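Local coordinates for protein BtGH115A (Bacteroides thetaiotaomicron, PDB 5BY3) that acts as a family GH115 4-O-methyl-alpha-glucuronidase, a glycoside hydrolase with specificity for decorated arabinogalactans, at residues 174-183 with 189-199; 223-233 with 279-288. All blocks are in the same frame, centred on the assembly; numbering follows the deposited sequence.

Contact 1: 174-183 with 189-199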
loop_
_atom_site.group_PDB
_atom_site.type_symbol
_atom_site.label_atom_id
_atom_site.label_comp_id
_atom_site.label_asym_id
_atom_site.label_seq_id
_atom_site.Cartn_x
_atom_site.Cartn_y
_atom_site.Cartn_z
ATOM N N LEU A 174 4.676 12.499 9.501
ATOM C CA LEU A 174 3.331 13.007 9.692
ATOM C C LEU A 174 3.078 13.486 11.108
ATOM O O LEU A 174 2.361 14.485 11.284
ATOM C CB LEU A 174 2.257 12.054 9.183
ATOM C CG LEU A 174 0.825 12.574 9.075
ATOM C CD1 LEU A 174 0.056 11.828 8.021
ATOM C CD2 LEU A 174 0.120 12.422 10.406
HETATM N N MSE A 175 3.682 12.854 12.118
HETATM C CA MSE A 175 3.464 13.386 13.511
HETATM C C MSE A 175 4.063 14.800 13.668
HETATM O O MSE A 175 3.288 15.722 13.913
HETATM C CB MSE A 175 3.744 12.426 14.672
HETATM C CG MSE A 175 3.208 12.975 16.001
HETATM SE SE MSE A 175 4.496 14.271 16.785
HETATM C CE MSE A 175 5.999 13.147 17.350
ATOM N N PRO A 176 5.385 15.005 13.486
ATOM C CA PRO A 176 5.941 16.377 13.657
ATOM C C PRO A 176 5.352 17.393 12.694
ATOM O O PRO A 176 5.145 18.538 13.071
ATOM C CB PRO A 176 7.450 16.223 13.421
ATOM C CG PRO A 176 7.629 14.898 12.769
ATOM C CD PRO A 176 6.433 14.041 13.085
ATOM N N TRP A 177 5.049 16.976 11.474
ATOM C CA TRP A 177 4.409 17.878 10.527
ATOM C C TRP A 177 3.062 18.395 11.059
ATOM O O TRP A 177 2.778 19.589 10.991
ATOM C CB TRP A 177 4.250 17.198 9.174
ATOM C CG TRP A 177 3.403 17.969 8.269
ATOM C CD1 TRP A 177 3.763 19.098 7.563
ATOM C CD2 TRP A 177 2.025 17.712 7.964
ATOM N NE1 TRP A 177 2.678 19.546 6.845
ATOM C CE2 TRP A 177 1.598 18.728 7.083
ATOM C CE3 TRP A 177 1.103 16.731 8.371
ATOM C CZ2 TRP A 177 0.297 18.787 6.572
ATOM C CZ3 TRP A 177 -0.227 16.797 7.856
ATOM C CH2 TRP A 177 -0.607 17.821 6.977
ATOM N N SER A 178 2.240 17.498 11.594
ATOM C CA SER A 178 0.951 17.898 12.157
ATOM C C SER A 178 1.088 18.804 13.407
ATOM O O SER A 178 0.535 19.916 13.430
ATOM C CB SER A 178 0.103 16.668 12.480
ATOM O OG SER A 178 -1.152 17.087 12.947
ATOM N N ASN A 179 1.846 18.300 14.394
ATOM C CA ASN A 179 2.149 18.899 15.698
ATOM C C ASN A 179 2.927 20.228 15.709
ATOM O O ASN A 179 2.912 20.939 16.701
ATOM C CB ASN A 179 2.956 17.861 16.490
ATOM C CG ASN A 179 3.055 18.171 17.969
ATOM O OD1 ASN A 179 2.059 18.180 18.683
ATOM N ND2 ASN A 179 4.259 18.378 18.436
ATOM N N LYS A 180 3.632 20.545 14.628
ATOM C CA LYS A 180 4.411 21.804 14.558
ATOM C C LYS A 180 4.127 22.654 13.303
ATOM O O LYS A 180 4.075 23.869 13.402
ATOM C CB LYS A 180 5.927 21.577 14.729
ATOM C CG LYS A 180 6.307 20.426 15.640
ATOM C CD LYS A 180 6.849 20.803 17.004
ATOM C CE LYS A 180 8.002 19.831 17.276
ATOM N NZ LYS A 180 8.544 19.819 18.656
ATOM N N THR A 181 3.900 22.024 12.149
ATOM C CA THR A 181 3.705 22.780 10.931
ATOM C C THR A 181 2.261 23.070 10.545
ATOM O O THR A 181 1.915 24.225 10.300
ATOM C CB THR A 181 4.416 22.138 9.763
ATOM O OG1 THR A 181 5.754 21.806 10.154
ATOM C CG2 THR A 181 4.431 23.112 8.602
ATOM N N TYR A 182 1.408 22.047 10.509
ATOM C CA TYR A 182 0.040 22.245 10.039
ATOM C C TYR A 182 -0.988 22.603 11.094
ATOM O O TYR A 182 -1.832 23.466 10.864
ATOM C CB TYR A 182 -0.441 21.053 9.211
ATOM C CG TYR A 182 -1.811 21.293 8.640
ATOM C CD1 TYR A 182 -2.016 22.272 7.677
ATOM C CD2 TYR A 182 -2.911 20.587 9.119
ATOM C CE1 TYR A 182 -3.288 22.524 7.174
ATOM C CE2 TYR A 182 -4.185 20.822 8.628
ATOM C CZ TYR A 182 -4.364 21.789 7.652
ATOM O OH TYR A 182 -5.611 22.019 7.155
ATOM N N GLU A 183 -0.961 21.907 12.229
ATOM C CA GLU A 183 -1.893 22.194 13.321
ATOM C C GLU A 183 -1.069 22.281 14.606
ATOM O O GLU A 183 -1.066 21.317 15.401
ATOM C CB GLU A 183 -2.906 21.074 13.409
ATOM C CG GLU A 183 -4.142 21.348 14.249
ATOM C CD GLU A 183 -5.015 20.116 14.358
ATOM O OE1 GLU A 183 -4.673 19.093 13.715
ATOM O OE2 GLU A 183 -6.041 20.166 15.071
ATOM N N GLY A 189 2.360 15.052 21.611
ATOM C CA GLY A 189 2.371 14.422 20.273
ATOM C C GLY A 189 1.018 14.503 19.606
ATOM O O GLY A 189 0.445 13.480 19.202
ATOM N N GLU A 190 0.492 15.717 19.502
ATOM C CA GLU A 190 -0.875 15.864 19.077
ATOM C C GLU A 190 -1.034 16.089 17.558
ATOM O O GLU A 190 -0.431 16.997 16.990
ATOM C CB GLU A 190 -1.590 16.929 19.905
ATOM C CG GLU A 190 -3.106 16.787 19.841
ATOM C CD GLU A 190 -3.842 17.810 20.687
ATOM O OE1 GLU A 190 -3.522 19.009 20.585
ATOM O OE2 GLU A 190 -4.750 17.399 21.444
ATOM N N ILE A 191 -1.843 15.210 16.950
ATOM C CA ILE A 191 -2.239 15.226 15.546
ATOM C C ILE A 191 -3.721 15.395 15.698
ATOM O O ILE A 191 -4.437 14.431 15.990
ATOM C CB ILE A 191 -1.926 13.870 14.840
ATOM C CG1 ILE A 191 -0.452 13.483 15.053
ATOM C CG2 ILE A 191 -2.420 13.832 13.368
ATOM C CD1 ILE A 191 -0.058 12.162 14.380
ATOM N N GLY A 192 -4.176 16.630 15.554
ATOM C CA GLY A 192 -5.446 17.021 16.102
ATOM C C GLY A 192 -6.590 16.925 15.126
ATOM O O GLY A 192 -6.462 16.290 14.077
ATOM N N PRO A 193 -7.727 17.564 15.472
ATOM C CA PRO A 193 -8.898 17.491 14.602
ATOM C C PRO A 193 -8.644 18.028 13.192
ATOM O O PRO A 193 -9.078 17.399 12.219
ATOM C CB PRO A 193 -9.977 18.324 15.356
ATOM C CG PRO A 193 -9.223 19.142 16.384
ATOM C CD PRO A 193 -7.995 18.320 16.721
ATOM N N ARG A 194 -7.978 19.171 13.080
ATOM C CA ARG A 194 -7.761 19.820 11.772
ATOM C C ARG A 194 -6.921 18.932 10.830
ATOM O O ARG A 194 -7.289 18.716 9.677
ATOM C CB ARG A 194 -7.212 21.264 11.931
ATOM C CG ARG A 194 -8.164 22.392 11.509
ATOM C CD ARG A 194 -9.192 22.767 12.562
ATOM N NE ARG A 194 -10.332 21.838 12.592
ATOM C CZ ARG A 194 -11.105 21.588 13.657
ATOM N NH1 ARG A 194 -10.880 22.198 14.823
ATOM N NH2 ARG A 194 -12.103 20.703 13.566
ATOM N N THR A 195 -5.844 18.343 11.336
ATOM C CA THR A 195 -5.100 17.345 10.553
ATOM C C THR A 195 -5.985 16.156 10.090
ATOM O O THR A 195 -5.949 15.766 8.910
ATOM C CB THR A 195 -3.881 16.871 11.317
ATOM O OG1 THR A 195 -3.175 18.028 11.798
ATOM C CG2 THR A 195 -2.984 16.007 10.437
ATOM N N ASN A 196 -6.812 15.631 10.986
ATOM C CA ASN A 196 -7.678 14.499 10.643
ATOM C C ASN A 196 -8.744 14.813 9.581
ATOM O O ASN A 196 -8.955 14.013 8.658
ATOM C CB ASN A 196 -8.242 13.828 11.905
ATOM C CG ASN A 196 -7.219 12.925 12.577
ATOM O OD1 ASN A 196 -6.998 11.780 12.145
ATOM N ND2 ASN A 196 -6.549 13.441 13.612
ATOM N N GLU A 197 -9.363 15.997 9.665
ATOM C CA GLU A 197 -10.250 16.448 8.597
ATOM C C GLU A 197 -9.554 16.432 7.225
ATOM O O GLU A 197 -10.162 16.018 6.224
ATOM C CB GLU A 197 -10.841 17.812 8.918
ATOM C CG GLU A 197 -11.727 17.791 10.157
ATOM C CD GLU A 197 -12.160 19.179 10.614
ATOM O OE1 GLU A 197 -11.296 20.098 10.660
ATOM O OE2 GLU A 197 -13.360 19.335 10.953
ATOM N N ARG A 198 -8.284 16.864 7.188
ATOM C CA ARG A 198 -7.473 16.776 5.984
ATOM C C ARG A 198 -7.260 15.340 5.473
ATOM O O ARG A 198 -7.413 15.102 4.276
ATOM C CB ARG A 198 -6.123 17.476 6.159
ATOM C CG ARG A 198 -6.188 18.991 6.005
ATOM C CD ARG A 198 -6.725 19.483 4.662
ATOM N NE ARG A 198 -6.685 20.945 4.660
ATOM C CZ ARG A 198 -7.124 21.771 3.704
ATOM N NH1 ARG A 198 -7.703 21.347 2.569
ATOM N NH2 ARG A 198 -6.974 23.073 3.915
ATOM N N ILE A 199 -6.916 14.413 6.374
ATOM C CA ILE A 199 -6.807 12.998 6.044
ATOM C C ILE A 199 -8.131 12.429 5.542
ATOM O O ILE A 199 -8.167 11.726 4.505
ATOM C CB ILE A 199 -6.264 12.173 7.222
ATOM C CG1 ILE A 199 -4.902 12.757 7.658
ATOM C CG2 ILE A 199 -6.141 10.710 6.813
ATOM C CD1 ILE A 199 -4.306 12.137 8.917
#
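Ser178 and Ile191 bring their CA atoms within 5.4 Å where loop 189-192 runs past helix 174-182; helix 193-199 then sets off at 123° to it, the axes 10.2 Å apart at closest. Glu183, the first residue out of the helix, stretches its extended side chain (chi2 -175°) to the start of the second helix. Its carboxylate takes two first-turn N-H groups, both from above its plane: Thr195 N on OE1 at 2.8 Å and Arg194 N on OE2 at 3.0 Å. The Thr195 OG1 hydroxyl donates to the anti lone pair of Glu183 OE1, and accepts in turn from Ser178 OG at 2.5 Å. With an alanine in place of Glu183, the two N-H groups and the threonine hydroxyl would probably be left without their acceptor. Tyr182 OH lies in the guanidinium plane of Arg198 and receives a nearly straight bond from NE (2.9 Å, 172°), while Arg198 also pairs with Glu201. On the apolar side, Ile191 CD1 packs at 3.7 Å against CG of selenomethionine Met175, and Leu174 CD2 crosses it at about a right angle. Glu183 thus binds the first turn of helix 193-205, after N-cap Gly192, in the TIM-barrel-clan domain.

Contact 2: 223-233 with 279-288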
loop_
_atom_site.group_PDB
_atom_site.type_symbol
_atom_site.label_atom_id
_atom_site.label_comp_id
_atom_site.label_asym_id
_atom_site.label_seq_id
_atom_site.Cartn_x
_atom_site.Cartn_y
_atom_site.Cartn_z
ATOM N N PHE A 223 -8.452 8.692 20.346
ATOM C CA PHE A 223 -9.711 8.845 21.071
ATOM C C PHE A 223 -9.551 9.596 22.389
ATOM O O PHE A 223 -10.532 9.870 23.092
ATOM C CB PHE A 223 -10.330 7.481 21.293
ATOM C CG PHE A 223 -11.051 6.930 20.098
ATOM C CD1 PHE A 223 -12.197 7.566 19.594
ATOM C CD2 PHE A 223 -10.638 5.734 19.520
ATOM C CE1 PHE A 223 -12.904 7.042 18.515
ATOM C CE2 PHE A 223 -11.343 5.191 18.444
ATOM C CZ PHE A 223 -12.479 5.843 17.945
ATOM N N LEU A 224 -8.299 9.907 22.705
ATOM C CA LEU A 224 -7.905 10.787 23.806
ATOM C C LEU A 224 -7.544 12.183 23.301
ATOM O O LEU A 224 -6.886 12.942 24.015
ATOM C CB LEU A 224 -6.702 10.182 24.560
ATOM C CG LEU A 224 -7.035 8.939 25.384
ATOM C CD1 LEU A 224 -5.888 8.567 26.307
ATOM C CD2 LEU A 224 -8.322 9.190 26.163
ATOM N N THR A 225 -7.951 12.501 22.066
ATOM C CA THR A 225 -7.656 13.795 21.449
ATOM C C THR A 225 -8.987 14.462 21.244
ATOM O O THR A 225 -9.883 13.890 20.636
ATOM C CB THR A 225 -6.905 13.667 20.097
ATOM O OG1 THR A 225 -5.737 12.844 20.254
ATOM C CG2 THR A 225 -6.501 15.049 19.534
ATOM N N LYS A 226 -9.114 15.675 21.755
ATOM C CA LYS A 226 -10.354 16.408 21.644
ATOM C C LYS A 226 -10.616 16.839 20.176
ATOM O O LYS A 226 -9.782 17.493 19.542
ATOM C CB LYS A 226 -10.332 17.582 22.647
ATOM C CG LYS A 226 -11.450 18.605 22.532
ATOM C CD LYS A 226 -12.699 18.171 23.277
ATOM C CE LYS A 226 -13.561 19.384 23.606
ATOM N NZ LYS A 226 -14.992 19.027 23.431
ATOM N N GLY A 227 -11.772 16.439 19.664
ATOM C CA GLY A 227 -12.218 16.781 18.317
ATOM C C GLY A 227 -12.242 15.598 17.366
ATOM O O GLY A 227 -13.144 15.474 16.515
ATOM N N ASN A 228 -11.271 14.710 17.553
ATOM C CA ASN A 228 -10.941 13.660 16.593
ATOM C C ASN A 228 -12.101 12.733 16.307
ATOM O O ASN A 228 -12.453 12.514 15.132
ATOM C CB ASN A 228 -9.706 12.886 17.059
ATOM C CG ASN A 228 -8.396 13.591 16.735
ATOM O OD1 ASN A 228 -7.321 12.996 16.885
ATOM N ND2 ASN A 228 -8.466 14.848 16.272
ATOM N N ARG A 229 -12.709 12.232 17.380
ATOM C CA ARG A 229 -13.851 11.335 17.313
ATOM C C ARG A 229 -15.031 11.986 16.547
ATOM O O ARG A 229 -15.599 11.380 15.600
ATOM C CB ARG A 229 -14.222 10.932 18.738
ATOM C CG ARG A 229 -15.327 9.904 18.876
ATOM C CD ARG A 229 -15.733 9.715 20.334
ATOM N NE ARG A 229 -16.106 10.973 20.980
ATOM C CZ ARG A 229 -17.295 11.568 20.865
ATOM N NH1 ARG A 229 -18.256 11.019 20.127
ATOM N NH2 ARG A 229 -17.523 12.724 21.493
ATOM N N GLU A 230 -15.340 13.234 16.905
ATOM C CA GLU A 230 -16.394 14.034 16.234
ATOM C C GLU A 230 -16.079 14.372 14.757
ATOM O O GLU A 230 -16.992 14.372 13.904
ATOM C CB GLU A 230 -16.713 15.297 17.048
ATOM C CG GLU A 230 -17.205 15.019 18.486
ATOM C CD GLU A 230 -16.134 15.216 19.584
ATOM O OE1 GLU A 230 -14.973 14.706 19.485
ATOM O OE2 GLU A 230 -16.475 15.894 20.586
ATOM N N ALA A 231 -14.792 14.615 14.455
ATOM C CA ALA A 231 -14.323 14.819 13.064
ATOM C C ALA A 231 -14.580 13.580 12.199
ATOM O O ALA A 231 -15.030 13.670 11.053
ATOM C CB ALA A 231 -12.844 15.197 13.045
ATOM N N ALA A 232 -14.299 12.419 12.765
ATOM C CA ALA A 232 -14.550 11.152 12.099
ATOM C C ALA A 232 -16.046 10.929 11.831
ATOM O O ALA A 232 -16.419 10.341 10.800
ATOM C CB ALA A 232 -13.974 10.020 12.934
ATOM N N LYS A 233 -16.889 11.395 12.754
ATOM C CA LYS A 233 -18.334 11.332 12.569
ATOM C C LYS A 233 -18.781 12.276 11.440
ATOM O O LYS A 233 -19.642 11.923 10.635
ATOM C CB LYS A 233 -19.062 11.640 13.891
ATOM C CG LYS A 233 -20.518 11.184 13.985
ATOM C CD LYS A 233 -21.252 12.004 15.042
ATOM C CE LYS A 233 -22.487 11.287 15.560
ATOM N NZ LYS A 233 -22.179 10.378 16.708
ATOM N N ARG A 279 -14.235 2.771 26.889
ATOM C CA ARG A 279 -14.076 3.182 25.503
ATOM C C ARG A 279 -15.276 2.785 24.645
ATOM O O ARG A 279 -15.826 3.620 23.958
ATOM C CB ARG A 279 -12.770 2.600 24.935
ATOM C CG ARG A 279 -12.610 2.642 23.424
ATOM C CD ARG A 279 -12.560 4.058 22.838
ATOM N NE ARG A 279 -11.848 5.018 23.671
ATOM C CZ ARG A 279 -10.532 5.118 23.735
ATOM N NH1 ARG A 279 -9.754 4.311 23.010
ATOM N NH2 ARG A 279 -9.986 6.020 24.516
ATOM N N VAL A 280 -15.651 1.508 24.675
ATOM C CA VAL A 280 -16.879 1.034 24.038
ATOM C C VAL A 280 -18.103 1.889 24.434
ATOM O O VAL A 280 -18.942 2.147 23.590
ATOM C CB VAL A 280 -17.119 -0.445 24.355
ATOM C CG1 VAL A 280 -18.237 -1.034 23.507
ATOM C CG2 VAL A 280 -15.843 -1.237 24.155
ATOM N N LYS A 281 -18.166 2.342 25.696
ATOM C CA LYS A 281 -19.206 3.248 26.192
ATOM C C LYS A 281 -19.269 4.557 25.407
ATOM O O LYS A 281 -20.345 4.947 24.949
ATOM C CB LYS A 281 -19.018 3.571 27.683
ATOM C CG LYS A 281 -19.555 2.545 28.661
ATOM C CD LYS A 281 -19.813 3.188 30.020
ATOM C CE LYS A 281 -20.002 2.133 31.105
ATOM N NZ LYS A 281 -20.196 2.693 32.478
ATOM N N GLU A 282 -18.131 5.225 25.235
ATOM C CA GLU A 282 -18.125 6.580 24.640
ATOM C C GLU A 282 -18.239 6.632 23.098
ATOM O O GLU A 282 -18.371 7.715 22.509
ATOM C CB GLU A 282 -16.906 7.365 25.128
ATOM C CG GLU A 282 -15.589 6.808 24.632
ATOM C CD GLU A 282 -14.391 7.654 25.026
ATOM O OE1 GLU A 282 -14.547 8.655 25.764
ATOM O OE2 GLU A 282 -13.278 7.301 24.589
ATOM N N VAL A 283 -18.231 5.455 22.472
ATOM C CA VAL A 283 -17.980 5.279 21.050
ATOM C C VAL A 283 -19.032 4.357 20.389
ATOM O O VAL A 283 -18.944 4.082 19.195
ATOM C CB VAL A 283 -16.484 4.807 20.891
ATOM C CG1 VAL A 283 -16.281 3.427 20.267
ATOM C CG2 VAL A 283 -15.601 5.886 20.282
ATOM N N ALA A 284 -20.038 3.916 21.155
ATOM C CA ALA A 284 -21.058 2.918 20.716
ATOM C C ALA A 284 -22.087 3.335 19.621
ATOM O O ALA A 284 -22.626 2.480 18.897
ATOM C CB ALA A 284 -21.792 2.359 21.932
ATOM N N GLY A 285 -22.387 4.630 19.527
ATOM C CA GLY A 285 -23.274 5.131 18.475
ATOM C C GLY A 285 -22.449 5.822 17.413
ATOM O O GLY A 285 -22.616 7.020 17.150
ATOM N N GLN A 286 -21.531 5.059 16.824
ATOM C CA GLN A 286 -20.518 5.609 15.940
ATOM C C GLN A 286 -19.972 4.518 15.037
ATOM O O GLN A 286 -19.939 3.349 15.414
ATOM C CB GLN A 286 -19.401 6.263 16.754
ATOM C CG GLN A 286 -18.494 7.190 15.966
ATOM C CD GLN A 286 -17.807 8.253 16.820
ATOM O OE1 GLN A 286 -17.986 8.339 18.043
ATOM N NE2 GLN A 286 -17.025 9.083 16.163
ATOM N N GLU A 287 -19.572 4.927 13.838
ATOM C CA GLU A 287 -18.978 4.054 12.844
ATOM C C GLU A 287 -17.563 3.645 13.265
ATOM O O GLU A 287 -16.594 4.438 13.183
ATOM C CB GLU A 287 -19.011 4.726 11.473
ATOM C CG GLU A 287 -20.425 5.148 11.048
ATOM C CD GLU A 287 -20.435 6.265 10.016
ATOM O OE1 GLU A 287 -19.890 7.370 10.290
ATOM O OE2 GLU A 287 -21.002 6.032 8.930
ATOM N N ILE A 288 -17.498 2.400 13.756
ATOM C CA ILE A 288 -16.309 1.777 14.333
ATOM C C ILE A 288 -16.249 0.374 13.796
ATOM O O ILE A 288 -17.297 -0.272 13.648
ATOM C CB ILE A 288 -16.411 1.652 15.882
ATOM C CG1 ILE A 288 -16.700 3.013 16.550
ATOM C CG2 ILE A 288 -15.197 0.906 16.467
ATOM C CD1 ILE A 288 -15.596 4.040 16.364
#
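Arg279 meets Phe223 through two bends in its chain, at chi2 and chi3 (37°), which fold the guanidinium round to lie against the base of the phenylalanine side chain. Phe223, with CG beside its own backbone N, presents CB over the centre of that guanidinium, 3.4 Å from Arg279 CZ. The aromatic ring leans 36° from the guanidinium plane, so the two do not lie flat on one another; instead the aliphatic CD of Arg279 sits over one ring face. Leu224 CD2 approaches the edge of the same guanidinium, 3.9 Å from Arg279 NH2. The rotation of the Arg279 guanidinium is set by polar partners: NE donates to Glu282 OE2 at 2.8 Å, NH2 makes a salt bridge with Glu254 and NH1 a hydrogen bond to the Ala248 carbonyl. The far end of the ring is packed by aliphatic groups, Phe223 CE1 touching Val283 CG2 at 3.4 Å and Phe223 CZ reaching Ile288 CD1 at 3.9 Å.

Beyond this apolar patch the contact turns polar and looser. The Gln286 amide stands almost at right angles (80°) to the guanidinium of Arg229 and uses both its ends on that residue: NE2 gives a weak, bent bond to Arg229 O at 2.8 Å, while OE1, at the guanidinium edge, receives a long, weak one from Arg229 NH1 at 3.4 Å. Lys233 NZ adds a weak bond to Gly285 O, also at 3.4 Å.

The contact thereby joins helix 228-235, and the residues just before it, to the end of helix 265-283 and the loop that follows. Strand 238-239 lies beside both segments, Met239 touching Phe223, Ala232 and Ile288; helix 228-235 also packs on helix 193-205, and Val280 meets helix 308-329.

Overall arrangement
Contacts 1 and 2 follow one another along the chain, their centres about 17 Å apart, and both belong to the GH115 family region of the TIM-barrel clan. They meet at Asn228, in the first turn of helix 228-235, whose side chain packs against the N-terminal end of helix 193-205: ND2 comes within 2.9 Å of Pro193 N, and OD1 within 3.4 Å of Asn196 ND2. One helix start thus rests on another. Contact 1 is the one linked to the bound nickel ion: the side chain of Leu174 lies about 8 Å from it, and Leu174 N donates a hydrogen bond to Asp436, a residue of the metal site. Contact 2 carries the packing onward to helix 265-283.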